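3,5-epimerase/4-reductase (Arabidopsis thaliana, PDB 4QQR) catalyses the 3,5-epimerization of dTDP-4-keto-6-deoxyglucose and the NADPH-dependent reduction of the product to dTDP-beta-L-rhamnose. Local coordinates at residues H123-G128 with V191-S196. Numbering follows the deposited sequence.
Sequences HPLGSG and VDIPNS. With ZN (zinc ion), chain C.
A single methyl group, CD1 of Leu125, reaches across to the ring of Pro194 and rests beside its CG-CD edge. Leu125 CD1 lies 3.8 Å from Pro194 CD, with CG equally near, and the two side chains cross at about a right angle. The same methyl has a looser second neighbour in Ile193, at 4.4 Å from Leu125 CD1 to Ile193 CG2. With CG of Leu125 anti to the backbone N (chi1 164°), the branched end is carried toward the ring of Pro194. Leu125 and Gly126 form the corner of a type II beta turn from Pro124 to Ser127, and Gly126 takes the positive phi (94°) that the third position of such a turn calls for. Pro124 O closes the turn by accepting two bonds from Ser127, one from the backbone N (3.1 Å) and one from OG (2.9 Å), the latter in the carbonyl plane on a lone pair. On the other segment, Asn195 ND2 reaches back to Ile193 O at 3.0 Å from above the carbonyl plane, and its amide also bonds Asn264 and Asn265. Pro194 O accepts a bond from the hydroxyl of Tyr119, on which Leu125 also packs. Just before the turn, His123 NE2 binds a zinc ion together with Asp135, while its ND1 bonds Asp120. In this Rossmann-type RmlD-family domain the contact joins two surface loops, one between strand 107-113 and helix 143-155, the other between strand 189-190 and helix 200-212. Their polar groups serve their own segments and neighbouring loops, so the two meet through van der Waals contact of one leucine methyl alone.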
loop_
_atom_site.group_PDB
_atom_site.type_symbol
_atom_site.label_atom_id
_atom_site.label_comp_id
_atom_site.label_asym_id
_atom_site.label_seq_id
_atom_site.Cartn_x
_atom_site.Cartn_y
_atom_site.Cartn_z
ATOM N N HIS A 123 -19.942 12.892 -10.514
ATOM C CA HIS A 123 -19.037 13.803 -11.216
ATOM C C HIS A 123 -19.081 13.486 -12.716
ATOM O O HIS A 123 -18.107 12.988 -13.288
ATOM C CB HIS A 123 -17.600 13.677 -10.691
ATOM C CG HIS A 123 -17.505 13.460 -9.215
ATOM N ND1 HIS A 123 -17.852 12.261 -8.614
ATOM C CD2 HIS A 123 -17.110 14.276 -8.210
ATOM C CE1 HIS A 123 -17.674 12.355 -7.314
ATOM N NE2 HIS A 123 -17.218 13.566 -7.038
ATOM N N PRO A 124 -20.222 13.770 -13.362
ATOM C CA PRO A 124 -20.398 13.285 -14.740
ATOM C C PRO A 124 -19.595 14.048 -15.787
ATOM O O PRO A 124 -19.250 15.214 -15.587
ATOM C CB PRO A 124 -21.902 13.446 -14.985
ATOM C CG PRO A 124 -22.358 14.496 -13.992
ATOM C CD PRO A 124 -21.401 14.497 -12.843
ATOM N N LEU A 125 -19.293 13.369 -16.888
ATOM C CA LEU A 125 -18.651 13.986 -18.036
ATOM C C LEU A 125 -19.453 15.202 -18.490
ATOM O O LEU A 125 -20.642 15.090 -18.793
ATOM C CB LEU A 125 -18.558 12.963 -19.166
ATOM C CG LEU A 125 -18.264 13.453 -20.585
ATOM C CD1 LEU A 125 -16.886 14.134 -20.654
ATOM C CD2 LEU A 125 -18.376 12.307 -21.607
ATOM N N GLY A 126 -18.810 16.367 -18.510
ATOM C CA GLY A 126 -19.441 17.593 -18.977
ATOM C C GLY A 126 -20.091 18.454 -17.903
ATOM O O GLY A 126 -20.538 19.569 -18.180
ATOM N N SER A 127 -20.142 17.948 -16.674
ATOM C CA SER A 127 -20.865 18.626 -15.594
ATOM C C SER A 127 -20.121 19.805 -14.973
ATOM O O SER A 127 -20.719 20.614 -14.254
ATOM C CB SER A 127 -21.186 17.644 -14.476
ATOM O OG SER A 127 -20.011 17.288 -13.758
ATOM N N GLY A 128 -18.818 19.883 -15.210
ATOM C CA GLY A 128 -18.005 20.884 -14.547
ATOM C C GLY A 128 -17.818 20.584 -13.067
ATOM O O GLY A 128 -17.214 21.376 -12.343
ATOM N N VAL A 191 -9.033 10.282 -29.042
ATOM C CA VAL A 191 -10.291 9.900 -28.408
ATOM C C VAL A 191 -11.274 11.040 -28.176
ATOM O O VAL A 191 -12.486 10.803 -28.037
ATOM C CB VAL A 191 -10.022 9.245 -27.057
ATOM C CG1 VAL A 191 -11.103 8.207 -26.746
ATOM C CG2 VAL A 191 -8.622 8.630 -27.047
ATOM N N ASP A 192 -10.735 12.257 -28.101
ATOM C CA ASP A 192 -11.486 13.464 -27.728
ATOM C C ASP A 192 -12.343 13.422 -26.456
ATOM O O ASP A 192 -13.571 13.388 -26.537
ATOM C CB ASP A 192 -12.358 13.930 -28.876
ATOM C CG ASP A 192 -12.844 15.344 -28.677
ATOM O OD1 ASP A 192 -12.000 16.229 -28.394
ATOM O OD2 ASP A 192 -14.070 15.558 -28.795
ATOM N N ILE A 193 -11.697 13.464 -25.292
ATOM C CA ILE A 193 -12.398 13.575 -24.013
ATOM C C ILE A 193 -11.857 14.783 -23.252
ATOM O O ILE A 193 -10.641 14.916 -23.087
ATOM C CB ILE A 193 -12.169 12.324 -23.113
ATOM C CG1 ILE A 193 -12.216 11.015 -23.918
ATOM C CG2 ILE A 193 -13.141 12.301 -21.932
ATOM C CD1 ILE A 193 -13.549 10.292 -23.843
ATOM N N PRO A 194 -12.754 15.666 -22.780
ATOM C CA PRO A 194 -12.342 16.769 -21.898
ATOM C C PRO A 194 -11.638 16.193 -20.669
ATOM O O PRO A 194 -12.182 15.280 -20.025
ATOM C CB PRO A 194 -13.673 17.389 -21.448
ATOM C CG PRO A 194 -14.707 16.815 -22.303
ATOM C CD PRO A 194 -14.215 15.543 -22.889
ATOM N N ASN A 195 -10.455 16.706 -20.347
ATOM C CA ASN A 195 -9.710 16.235 -19.177
ATOM C C ASN A 195 -9.046 17.384 -18.425
ATOM O O ASN A 195 -8.741 18.418 -19.018
ATOM C CB ASN A 195 -8.654 15.203 -19.593
ATOM C CG ASN A 195 -9.206 13.768 -19.652
ATOM O OD1 ASN A 195 -9.320 13.090 -18.637
ATOM N ND2 ASN A 195 -9.538 13.309 -20.851
ATOM N N SER A 196 -8.837 17.215 -17.122
ATOM C CA SER A 196 -7.948 18.107 -16.369
ATOM C C SER A 196 -6.489 17.792 -16.702
ATOM O O SER A 196 -6.110 16.629 -16.839
ATOM C CB SER A 196 -8.180 18.000 -14.858
ATOM O OG SER A 196 -9.198 18.891 -14.434
HETATM ZN ZN ZN C . -16.773 15.277 -5.343
#